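Local coordinates for protein alpha-L-rhamnosidase (Klebsiella oxytoca, PDB 4XHC) that probably hydrolyses terminal alpha-L-rhamnosyl residues from glycosides, as a family 78 alpha-L-rhamnosidase, at residues 214-219 and 488-493; 221-226 and 502-507; 235-240 and 526-531; 254-259 and 530-535. One frame throughout, in Å; residues are numbered along the deposited sequence.

Contact 1. Residues 214-219 and 488-493; sequences PQLRAI and QIKAYW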
# COMPACT_ATOMS: atom_id res chain seq x y z
N PRO A 214 -7.29 -7.07 45.56
CA PRO A 214 -6.30 -7.00 44.46
C PRO A 214 -6.83 -7.46 43.10
O PRO A 214 -6.38 -6.96 42.07
CB PRO A 214 -5.16 -7.91 44.94
CG PRO A 214 -5.78 -8.81 45.95
CD PRO A 214 -6.90 -8.04 46.59
N GLN A 215 -7.78 -8.39 43.08
CA GLN A 215 -8.31 -8.90 41.82
C GLN A 215 -9.25 -7.91 41.14
O GLN A 215 -9.30 -7.84 39.91
CB GLN A 215 -9.00 -10.25 42.03
CG GLN A 215 -9.07 -11.06 40.75
CD GLN A 215 -10.04 -12.23 40.84
OE1 GLN A 215 -10.33 -12.75 41.93
NE2 GLN A 215 -10.53 -12.66 39.68
N LEU A 216 -10.03 -7.17 41.93
CA LEU A 216 -10.86 -6.09 41.38
C LEU A 216 -10.01 -4.92 40.88
O LEU A 216 -10.38 -4.25 39.91
CB LEU A 216 -11.85 -5.59 42.43
CG LEU A 216 -12.94 -6.55 42.88
CD1 LEU A 216 -13.79 -5.90 43.96
CD2 LEU A 216 -13.82 -6.99 41.71
N ARG A 217 -8.89 -4.66 41.56
CA ARG A 217 -7.96 -3.61 41.13
C ARG A 217 -7.42 -3.90 39.73
O ARG A 217 -7.38 -3.02 38.88
CB ARG A 217 -6.81 -3.45 42.13
CG ARG A 217 -5.75 -2.44 41.69
CD ARG A 217 -4.72 -2.13 42.79
NE ARG A 217 -5.36 -1.77 44.05
CZ ARG A 217 -6.01 -0.62 44.27
NH1 ARG A 217 -6.11 0.31 43.33
NH2 ARG A 217 -6.58 -0.40 45.46
N ALA A 218 -7.01 -5.15 39.51
CA ALA A 218 -6.48 -5.59 38.21
C ALA A 218 -7.51 -5.44 37.09
O ALA A 218 -7.17 -5.03 35.98
CB ALA A 218 -6.01 -7.03 38.31
N ILE A 219 -8.76 -5.77 37.39
CA ILE A 219 -9.87 -5.62 36.45
C ILE A 219 -10.15 -4.14 36.16
O ILE A 219 -10.37 -3.76 35.01
CB ILE A 219 -11.15 -6.30 37.00
CG1 ILE A 219 -10.98 -7.82 36.95
CG2 ILE A 219 -12.38 -5.90 36.20
CD1 ILE A 219 -12.01 -8.59 37.74
N GLN A 488 -19.35 -12.51 40.40
CA GLN A 488 -19.62 -12.56 38.97
C GLN A 488 -18.74 -11.66 38.13
O GLN A 488 -18.43 -12.00 36.98
CB GLN A 488 -21.09 -12.21 38.68
CG GLN A 488 -22.01 -13.41 38.73
CD GLN A 488 -21.62 -14.45 37.71
OE1 GLN A 488 -21.67 -15.65 38.00
NE2 GLN A 488 -21.22 -14.01 36.51
N ILE A 489 -18.36 -10.51 38.67
CA ILE A 489 -17.40 -9.65 38.00
C ILE A 489 -16.05 -10.38 37.93
O ILE A 489 -15.42 -10.42 36.88
CB ILE A 489 -17.25 -8.30 38.73
CG1 ILE A 489 -18.50 -7.46 38.50
CG2 ILE A 489 -16.01 -7.55 38.25
CD1 ILE A 489 -18.67 -6.31 39.47
N LYS A 490 -15.64 -10.98 39.04
CA LYS A 490 -14.39 -11.71 39.11
C LYS A 490 -14.33 -12.94 38.20
O LYS A 490 -13.31 -13.21 37.58
CB LYS A 490 -14.14 -12.17 40.55
CG LYS A 490 -13.84 -11.04 41.51
CD LYS A 490 -13.55 -11.61 42.89
CE LYS A 490 -13.01 -10.56 43.82
NZ LYS A 490 -13.02 -11.08 45.21
N ALA A 491 -15.42 -13.70 38.15
CA ALA A 491 -15.45 -14.93 37.35
C ALA A 491 -15.38 -14.63 35.85
O ALA A 491 -14.64 -15.29 35.12
CB ALA A 491 -16.71 -15.73 37.66
N TYR A 492 -16.14 -13.64 35.41
CA TYR A 492 -16.23 -13.31 33.99
C TYR A 492 -15.08 -12.41 33.50
O TYR A 492 -14.26 -12.84 32.71
CB TYR A 492 -17.59 -12.67 33.70
CG TYR A 492 -17.89 -12.40 32.25
CD1 TYR A 492 -18.16 -13.43 31.37
CD2 TYR A 492 -17.96 -11.10 31.77
CE1 TYR A 492 -18.46 -13.18 30.04
CE2 TYR A 492 -18.25 -10.83 30.44
CZ TYR A 492 -18.50 -11.87 29.58
OH TYR A 492 -18.81 -11.58 28.27
N TRP A 493 -15.02 -11.17 33.98
CA TRP A 493 -13.95 -10.25 33.57
C TRP A 493 -12.57 -10.69 34.06
O TRP A 493 -11.57 -10.46 33.38
CB TRP A 493 -14.23 -8.83 34.05
CG TRP A 493 -15.27 -8.09 33.24
CD1 TRP A 493 -15.04 -7.29 32.17
CD2 TRP A 493 -16.68 -8.06 33.46
NE1 TRP A 493 -16.21 -6.77 31.70
CE2 TRP A 493 -17.23 -7.22 32.49
CE3 TRP A 493 -17.53 -8.66 34.40
CZ2 TRP A 493 -18.60 -6.96 32.41
CZ3 TRP A 493 -18.89 -8.41 34.33
CH2 TRP A 493 -19.41 -7.57 33.34
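Ile219 is a bump between the two helices, its CD1 dipping between the backbone of Ile489 and Lys490 while its other branch covers the start of Trp493. Ile219 CD1 lies 4.0 Å from Ile489 O and 4.2 Å from Lys490 CA. With chi1 at -71°, CG2 of Ile219 stands opposite the backbone N and rests 4.1 Å from Trp493 CB, before the indole turns away. The axes of the two short helical segments cross at 53°. Leu216, one turn earlier, presents CD2 to the hollow formed by Ile489 CG2 and Lys490 CG, both at 4.1 Å, and its side chain runs at about a right angle to each. Outside this apolar core, Gln215 and Lys490 cross obliquely with both chains extended beyond CG. The amide of Gln215 lies against the methylenes of the lysine, OE1 coming 3.5 Å from Lys490 CD. The charge of Lys490 is directed past this seam to a salt bridge with Asp213, just ahead of the first segment. Helix 534-540 closes the groove: Leu216 meets Ile538, Ile489 meets Phe537, and Ile219 and Trp493 share Pro534. Phe504 meets the Trp493 ring edge-to-face, and helix 466-478 packs on the flank of 488-493 that carries Gln488 and Tyr492.

Contact 2. Residues 221-226 and 502-507; sequences NVAVLT and DTFWEI. With RAM (alpha-L-rhamnopyranose), chain C.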
# COMPACT_ATOMS: atom_id res chain seq x y z
N ASN A 221 -8.00 -1.70 36.30
CA ASN A 221 -6.91 -1.18 35.47
C ASN A 221 -7.12 -1.48 34.00
O ASN A 221 -6.94 -0.61 33.14
CB ASN A 221 -5.55 -1.71 35.91
CG ASN A 221 -5.08 -1.08 37.20
OD1 ASN A 221 -5.34 0.09 37.48
ND2 ASN A 221 -4.37 -1.86 38.01
N VAL A 222 -7.51 -2.71 33.70
CA VAL A 222 -7.78 -3.08 32.31
C VAL A 222 -8.99 -2.33 31.75
O VAL A 222 -8.98 -1.90 30.60
CB VAL A 222 -7.99 -4.60 32.21
CG1 VAL A 222 -8.53 -4.99 30.84
CG2 VAL A 222 -6.67 -5.31 32.49
N ALA A 223 -10.02 -2.15 32.58
CA ALA A 223 -11.21 -1.40 32.19
C ALA A 223 -10.90 0.04 31.81
O ALA A 223 -11.32 0.52 30.77
CB ALA A 223 -12.23 -1.42 33.31
N VAL A 224 -10.15 0.72 32.66
CA VAL A 224 -9.81 2.12 32.44
C VAL A 224 -9.03 2.30 31.13
O VAL A 224 -9.31 3.24 30.39
CB VAL A 224 -9.02 2.71 33.63
CG1 VAL A 224 -8.46 4.09 33.30
CG2 VAL A 224 -9.91 2.80 34.86
N LEU A 225 -8.07 1.42 30.86
CA LEU A 225 -7.29 1.50 29.61
C LEU A 225 -8.20 1.30 28.40
O LEU A 225 -8.02 1.96 27.37
CB LEU A 225 -6.16 0.47 29.57
CG LEU A 225 -5.31 0.41 28.29
CD1 LEU A 225 -4.71 1.78 27.95
CD2 LEU A 225 -4.22 -0.65 28.40
N THR A 226 -9.17 0.39 28.55
CA THR A 226 -10.16 0.14 27.51
C THR A 226 -10.91 1.40 27.16
O THR A 226 -11.07 1.74 25.98
CB THR A 226 -11.18 -0.94 27.95
OG1 THR A 226 -10.49 -2.09 28.44
CG2 THR A 226 -12.05 -1.34 26.78
N ASP A 502 -5.14 -6.99 27.67
CA ASP A 502 -4.75 -5.63 28.04
C ASP A 502 -5.98 -4.72 28.12
O ASP A 502 -5.99 -3.74 28.88
CB ASP A 502 -3.78 -5.05 27.02
CG ASP A 502 -2.48 -5.81 26.95
OD1 ASP A 502 -1.73 -5.81 27.95
OD2 ASP A 502 -2.19 -6.38 25.87
N THR A 503 -6.98 -5.05 27.31
CA THR A 503 -8.25 -4.34 27.23
C THR A 503 -9.38 -5.35 27.11
O THR A 503 -9.17 -6.45 26.63
CB THR A 503 -8.28 -3.41 26.01
OG1 THR A 503 -7.97 -4.16 24.84
CG2 THR A 503 -7.27 -2.31 26.16
N PHE A 504 -10.58 -4.98 27.54
CA PHE A 504 -11.70 -5.92 27.50
C PHE A 504 -12.34 -6.03 26.11
O PHE A 504 -12.35 -5.08 25.32
CB PHE A 504 -12.74 -5.59 28.58
CG PHE A 504 -12.27 -5.90 29.97
CD1 PHE A 504 -11.73 -7.14 30.27
CD2 PHE A 504 -12.34 -4.96 30.97
CE1 PHE A 504 -11.27 -7.43 31.54
CE2 PHE A 504 -11.88 -5.24 32.25
CZ PHE A 504 -11.35 -6.48 32.53
N TRP A 505 -12.88 -7.22 25.84
CA TRP A 505 -13.25 -7.62 24.49
C TRP A 505 -14.70 -7.29 24.15
O TRP A 505 -15.55 -7.25 25.03
CB TRP A 505 -13.03 -9.13 24.31
CG TRP A 505 -11.64 -9.61 24.70
CD1 TRP A 505 -10.51 -8.86 24.81
CD2 TRP A 505 -11.26 -10.95 25.01
NE1 TRP A 505 -9.45 -9.65 25.17
CE2 TRP A 505 -9.89 -10.94 25.30
CE3 TRP A 505 -11.96 -12.16 25.07
CZ2 TRP A 505 -9.19 -12.09 25.66
CZ3 TRP A 505 -11.27 -13.30 25.42
CH2 TRP A 505 -9.90 -13.26 25.71
N GLU A 506 -14.96 -7.06 22.87
CA GLU A 506 -16.32 -6.89 22.37
C GLU A 506 -17.19 -8.14 22.64
O GLU A 506 -18.33 -8.02 23.12
CB GLU A 506 -16.27 -6.61 20.88
CG GLU A 506 -17.63 -6.38 20.22
CD GLU A 506 -17.56 -6.40 18.71
OE1 GLU A 506 -16.56 -6.95 18.19
OE2 GLU A 506 -18.46 -5.85 18.03
N ILE A 507 -16.65 -9.31 22.31
CA ILE A 507 -17.37 -10.58 22.39
C ILE A 507 -16.69 -11.51 23.41
O ILE A 507 -15.48 -11.66 23.37
CB ILE A 507 -17.33 -11.31 21.02
CG1 ILE A 507 -17.83 -10.40 19.89
CG2 ILE A 507 -18.10 -12.62 21.06
CD1 ILE A 507 -19.24 -9.88 20.06
C1 RAM C . -21.81 -4.00 16.47
C2 RAM C . -20.85 -3.52 17.55
C3 RAM C . -21.44 -2.35 18.31
C4 RAM C . -22.91 -2.61 18.58
C5 RAM C . -23.66 -2.60 17.25
C6 RAM C . -24.85 -3.53 17.23
O1 RAM C . -21.07 -4.28 15.35
O2 RAM C . -20.68 -4.61 18.44
O3 RAM C . -20.75 -2.15 19.55
O4 RAM C . -23.45 -1.61 19.41
O5 RAM C . -22.77 -3.00 16.18
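Thr226 OG1 is gripped twice, receiving the backbone N-H of Phe504 across the contact and giving its own proton to Val222 O one turn back in its helix. The first bond is 3.0 Å from Phe504 N to Thr226 OG1 and nearly straight (164°); the second is 2.6 Å from Thr226 OG1 to Val222 O. Val222 O also takes the helical N-H of Thr226, and the two donors arrive from opposite faces of its carbonyl plane. With chi1 at -51°, OG1 stands beside its own backbone N, where it can serve the carbonyl below and the incoming loop together. Next to this bond, Val222 lays CG1 squarely over the Phe504 ring in a CH-pi contact, 3.5 Å from the centroid and 8° off the normal. Val222 CG1 stands opposite the backbone N, which also brings it to 3.4 Å from Asp502 O. Ala223 CB lies at the edge of the same ring, 4.0 Å from Phe504 CE2, while Leu225 holds CG 4.0 Å from Thr503 CG2. Thr503 OG1 bonds to Tyr526 O. Further along the loop, Glu506 OE2 accepts a hydrogen bond from O2 of the rhamnose at 2.6 Å. The Glu506 carboxylate is also held by Arg241 through OE1 and by Tyr518 through OE2. A helix hydroxyl thus fixes the backbone just two residues before a carboxylate that grips the sugar, consistent with a loop positioned for substrate recognition.

Contact 3. Residues 235-240 and 526-531; sequences FEDGPK and YCHAWS. With RAM (alpha-L-rhamnopyranose), chain C.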
# COMPACT_ATOMS: atom_id res chain seq x y z
N PHE A 235 -16.94 8.99 21.45
CA PHE A 235 -16.82 7.71 22.15
C PHE A 235 -16.91 6.58 21.13
O PHE A 235 -18.01 6.14 20.78
CB PHE A 235 -17.96 7.54 23.17
CG PHE A 235 -17.82 8.38 24.41
CD1 PHE A 235 -17.01 7.96 25.45
CD2 PHE A 235 -18.52 9.55 24.55
CE1 PHE A 235 -16.90 8.71 26.61
CE2 PHE A 235 -18.41 10.32 25.70
CZ PHE A 235 -17.60 9.90 26.74
N GLU A 236 -15.78 6.10 20.63
CA GLU A 236 -15.79 5.03 19.63
C GLU A 236 -16.14 3.70 20.28
O GLU A 236 -15.78 3.48 21.43
CB GLU A 236 -14.44 4.93 18.94
CG GLU A 236 -14.04 6.18 18.16
CD GLU A 236 -12.76 6.00 17.35
OE1 GLU A 236 -12.25 4.86 17.24
OE2 GLU A 236 -12.27 7.01 16.79
N ASP A 237 -16.86 2.83 19.58
CA ASP A 237 -17.20 1.52 20.15
C ASP A 237 -15.97 0.64 20.27
O ASP A 237 -15.78 -0.01 21.30
CB ASP A 237 -18.33 0.82 19.36
CG ASP A 237 -17.97 0.51 17.91
OD1 ASP A 237 -17.19 1.25 17.29
OD2 ASP A 237 -18.51 -0.48 17.38
N GLY A 238 -15.15 0.62 19.22
CA GLY A 238 -13.86 -0.10 19.19
C GLY A 238 -12.86 0.61 18.27
O GLY A 238 -13.21 0.97 17.15
N PRO A 239 -11.62 0.84 18.74
CA PRO A 239 -10.69 1.62 17.93
C PRO A 239 -10.18 0.94 16.67
O PRO A 239 -9.76 1.63 15.74
CB PRO A 239 -9.53 1.90 18.89
CG PRO A 239 -10.06 1.65 20.26
CD PRO A 239 -11.06 0.55 20.07
N LYS A 240 -10.17 -0.39 16.63
CA LYS A 240 -9.84 -1.11 15.40
C LYS A 240 -11.05 -1.08 14.48
O LYS A 240 -10.95 -0.76 13.29
CB LYS A 240 -9.48 -2.57 15.68
CG LYS A 240 -9.29 -3.38 14.40
CD LYS A 240 -8.73 -4.77 14.66
CE LYS A 240 -9.83 -5.78 14.86
NZ LYS A 240 -9.31 -6.99 15.54
N TYR A 526 -11.05 -6.27 20.24
CA TYR A 526 -10.45 -6.70 21.52
C TYR A 526 -10.20 -5.53 22.46
O TYR A 526 -9.53 -5.66 23.48
CB TYR A 526 -9.18 -7.52 21.27
CG TYR A 526 -9.53 -8.82 20.61
CD1 TYR A 526 -9.93 -9.91 21.36
CD2 TYR A 526 -9.56 -8.93 19.23
CE1 TYR A 526 -10.31 -11.09 20.76
CE2 TYR A 526 -9.92 -10.11 18.62
CZ TYR A 526 -10.30 -11.19 19.39
OH TYR A 526 -10.66 -12.36 18.76
N CYS A 527 -10.78 -4.39 22.11
CA CYS A 527 -10.83 -3.23 22.99
C CYS A 527 -12.16 -2.56 22.73
O CYS A 527 -12.27 -1.77 21.79
CB CYS A 527 -9.67 -2.28 22.69
SG CYS A 527 -9.70 -0.75 23.64
N HIS A 528 -13.17 -2.91 23.52
CA HIS A 528 -14.53 -2.44 23.28
C HIS A 528 -15.05 -1.90 24.59
O HIS A 528 -15.17 -2.63 25.57
CB HIS A 528 -15.42 -3.58 22.78
CG HIS A 528 -16.25 -3.22 21.59
ND1 HIS A 528 -15.71 -3.03 20.34
CD2 HIS A 528 -17.58 -3.04 21.45
CE1 HIS A 528 -16.66 -2.73 19.48
NE2 HIS A 528 -17.81 -2.73 20.13
N ALA A 529 -15.37 -0.61 24.59
CA ALA A 529 -15.66 0.10 25.83
C ALA A 529 -17.00 -0.24 26.47
O ALA A 529 -17.23 0.08 27.63
CB ALA A 529 -15.53 1.61 25.62
N TRP A 530 -17.89 -0.90 25.73
CA TRP A 530 -19.11 -1.39 26.34
C TRP A 530 -18.81 -2.54 27.30
O TRP A 530 -19.69 -2.99 28.03
CB TRP A 530 -20.18 -1.76 25.28
CG TRP A 530 -20.05 -3.06 24.53
CD1 TRP A 530 -19.12 -4.04 24.72
CD2 TRP A 530 -20.93 -3.53 23.50
NE1 TRP A 530 -19.35 -5.09 23.85
CE2 TRP A 530 -20.46 -4.80 23.10
CE3 TRP A 530 -22.06 -3.01 22.89
CZ2 TRP A 530 -21.08 -5.54 22.11
CZ3 TRP A 530 -22.68 -3.74 21.90
CH2 TRP A 530 -22.19 -5.00 21.52
N SER A 531 -17.55 -2.99 27.32
CA SER A 531 -17.10 -4.03 28.25
C SER A 531 -16.28 -3.53 29.44
O SER A 531 -15.72 -4.34 30.17
CB SER A 531 -16.26 -5.06 27.50
OG SER A 531 -16.95 -5.56 26.37
C1 RAM C . -21.81 -4.00 16.47
C2 RAM C . -20.85 -3.52 17.55
C3 RAM C . -21.44 -2.35 18.31
C4 RAM C . -22.91 -2.61 18.58
C5 RAM C . -23.66 -2.60 17.25
C6 RAM C . -24.85 -3.53 17.23
O1 RAM C . -21.07 -4.28 15.35
O2 RAM C . -20.68 -4.61 18.44
O3 RAM C . -20.75 -2.15 19.55
O4 RAM C . -23.45 -1.61 19.41
O5 RAM C . -22.77 -3.00 16.18
O HOH W 1 -17.96 0.08 23.26
O HOH W 2 -10.88 -2.41 18.69
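His528 and Asp237 lie alongside each other on two loops that line the sugar site of the six-hairpin glycosidase domain, the (alpha/alpha)6 barrel of family 78. From His528 CB, 3.9 Å from Asp237 O, the histidine carries its imidazole beneath that carbonyl oxygen, which stands 3.1 Å above the ring plane and over its centre. ND1 is therefore close to Asp237 O without a hydrogen bond to it; its partner is Ser525 OG. At the ring edge, His528 CD2 lies over the Trp530 face, the two rings meeting edge-to-face. His528 CE1 comes 3.6 Å from Asp237 OD2, the carboxylate and ring planes being 66° apart, as the two side chains point the same way. At the tip, His528 NE2 donates to O3 of the rhamnose at 3.1 Å, with an N-H...O angle of 161°, and O3 sits at the ring edge. ND1 and NE2 are both engaged, which would fix the ring's rotation while the sugar is bound. The backbones meet through a weak bond from Ala529 N to Asp237 O and a CA-H...O contact from Gly238 to Cys527 O. Lys240, meanwhile, places NZ at the Tyr526 ring edge but is bonded to Asn524 O, Glu130 and Glu134. The neighbouring Pro239 sets CD 4.0 Å from Cys527 SG.

Contact 4. Residues 254-259 and 530-535; sequences ALVNDV and WSCTPA. With RAM (alpha-L-rhamnopyranose), chain C.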
# COMPACT_ATOMS: atom_id res chain seq x y z
N ALA A 254 -20.57 6.39 29.02
CA ALA A 254 -20.84 7.60 29.80
C ALA A 254 -20.83 7.33 31.31
O ALA A 254 -20.39 8.17 32.08
CB ALA A 254 -22.16 8.23 29.39
N LEU A 255 -21.31 6.16 31.72
CA LEU A 255 -21.30 5.81 33.13
C LEU A 255 -19.87 5.71 33.66
O LEU A 255 -19.57 6.18 34.75
CB LEU A 255 -22.02 4.47 33.38
CG LEU A 255 -23.55 4.43 33.30
CD1 LEU A 255 -24.04 3.01 33.56
CD2 LEU A 255 -24.19 5.41 34.28
N VAL A 256 -18.99 5.08 32.88
CA VAL A 256 -17.62 4.85 33.32
C VAL A 256 -16.86 6.18 33.32
O VAL A 256 -16.12 6.48 34.25
CB VAL A 256 -16.90 3.82 32.43
CG1 VAL A 256 -15.50 3.52 32.96
CG2 VAL A 256 -17.71 2.54 32.33
N ASN A 257 -17.07 6.97 32.28
CA ASN A 257 -16.50 8.30 32.18
C ASN A 257 -16.79 9.12 33.44
O ASN A 257 -15.92 9.82 33.95
CB ASN A 257 -17.06 9.01 30.95
CG ASN A 257 -16.59 10.44 30.83
OD1 ASN A 257 -15.41 10.70 30.63
ND2 ASN A 257 -17.52 11.38 30.97
N ASP A 258 -18.01 9.01 33.92
CA ASP A 258 -18.46 9.72 35.11
C ASP A 258 -17.55 9.62 36.33
O ASP A 258 -17.38 10.59 37.05
CB ASP A 258 -19.83 9.18 35.50
CG ASP A 258 -20.82 10.26 35.76
OD1 ASP A 258 -20.91 11.17 34.90
OD2 ASP A 258 -21.51 10.19 36.81
N VAL A 259 -16.98 8.45 36.55
CA VAL A 259 -16.16 8.17 37.73
C VAL A 259 -14.67 7.99 37.41
O VAL A 259 -13.88 7.65 38.29
CB VAL A 259 -16.65 6.89 38.47
CG1 VAL A 259 -18.06 7.09 38.98
CG2 VAL A 259 -16.57 5.66 37.57
N TRP A 530 -17.89 -0.90 25.73
CA TRP A 530 -19.11 -1.39 26.34
C TRP A 530 -18.81 -2.54 27.30
O TRP A 530 -19.69 -2.99 28.03
CB TRP A 530 -20.18 -1.76 25.28
CG TRP A 530 -20.05 -3.06 24.53
CD1 TRP A 530 -19.12 -4.04 24.72
CD2 TRP A 530 -20.93 -3.53 23.50
NE1 TRP A 530 -19.35 -5.09 23.85
CE2 TRP A 530 -20.46 -4.80 23.10
CE3 TRP A 530 -22.06 -3.01 22.89
CZ2 TRP A 530 -21.08 -5.54 22.11
CZ3 TRP A 530 -22.68 -3.74 21.90
CH2 TRP A 530 -22.19 -5.00 21.52
N SER A 531 -17.55 -2.99 27.32
CA SER A 531 -17.10 -4.03 28.25
C SER A 531 -16.28 -3.53 29.44
O SER A 531 -15.72 -4.34 30.17
CB SER A 531 -16.26 -5.06 27.50
OG SER A 531 -16.95 -5.56 26.37
N CYS A 532 -16.21 -2.22 29.65
CA CYS A 532 -15.37 -1.66 30.71
C CYS A 532 -16.14 -1.16 31.94
O CYS A 532 -15.60 -0.40 32.75
CB CYS A 532 -14.50 -0.53 30.15
SG CYS A 532 -15.38 1.01 29.84
N THR A 533 -17.38 -1.60 32.10
CA THR A 533 -18.22 -1.11 33.19
C THR A 533 -17.81 -1.56 34.59
O THR A 533 -18.18 -0.91 35.57
CB THR A 533 -19.70 -1.46 32.97
OG1 THR A 533 -19.80 -2.82 32.54
CG2 THR A 533 -20.31 -0.56 31.93
N PRO A 534 -17.06 -2.66 34.71
CA PRO A 534 -16.58 -2.99 36.06
C PRO A 534 -15.91 -1.82 36.79
O PRO A 534 -16.02 -1.72 38.02
CB PRO A 534 -15.59 -4.11 35.79
CG PRO A 534 -16.20 -4.84 34.64
CD PRO A 534 -16.84 -3.78 33.78
N ALA A 535 -15.23 -0.95 36.06
CA ALA A 535 -14.69 0.26 36.66
C ALA A 535 -15.79 1.09 37.35
O ALA A 535 -15.59 1.59 38.46
CB ALA A 535 -13.98 1.10 35.61
C1 RAM C . -21.81 -4.00 16.47
C2 RAM C . -20.85 -3.52 17.55
C3 RAM C . -21.44 -2.35 18.31
C4 RAM C . -22.91 -2.61 18.58
C5 RAM C . -23.66 -2.60 17.25
C6 RAM C . -24.85 -3.53 17.23
O1 RAM C . -21.07 -4.28 15.35
O2 RAM C . -20.68 -4.61 18.44
O3 RAM C . -20.75 -2.15 19.55
O4 RAM C . -23.45 -1.61 19.41
O5 RAM C . -22.77 -3.00 16.18
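Val256 and Thr533 bring their backbones together, their CA atoms 6.0 Å apart, where helix 247-259 runs past the turn that leads from a 3-10 segment into helix 534-540. Val256 is the centre of the contact, pointing at the turn and spreading its two methyls over Cys532, Thr533 and Ala535. Val256 CG2 lies 3.6 Å from Cys532 O and 3.7 Å from Cys532 SG. The CG2 atoms of Val256 and Thr533 also meet, at 4.1 Å. Val256 CG1, swung opposite the backbone N (chi1 -176°), reaches Ala535 CB at 3.9 Å. The sulfur can face the valine because Cys532 holds SG between its backbone N and carbonyl carbon (chi1 75°), on the side turned to the helix. Thr533 divides its branches: the methyl joins the apolar patch, while the hydroxyl bonds to His470 of helix 466-478. In the (alpha/alpha)6 barrel of this glycosidase domain, the contact sets the final helix of the chain against an early one, and helix 214-230 completes the packing through Leu227 on Val256 and Ala223 on Ala535. The other end of the second segment belongs to the ligand pocket. There Trp530 offers one face of its indole to the rhamnose, whose O3 lies 3.4 Å above the ring plane, offset toward the rim. Its NE1 is bonded to Glu506 O, and Tyr467 stacks on the ring, so the platform is held in position from more than one side. Farther along its helix, Val259 CG2 approaches Ala535 O at 4.3 Å.

Overall arrangement
All four contacts pair the beginning of the glycosidase domain with its end. The first segments follow one another from 214 to 259 and the second from 488 to 535, so some 270 to 290 residues, largely helical, intervene each time. Contacts 1 and 2 use successive parts of helix 214-230, with centres about 12 Å apart; contacts 2 and 3 are nearest, about 8 Å, and contacts 1 and 3 farthest, about 19 Å. Contacts 3 and 4 share Trp530 and Ser531. Contacts 2, 3 and 4 each contribute to the rhamnose pocket, whereas contact 1 lies outside it. Together they join the two ends of the helical barrel beside the sugar site.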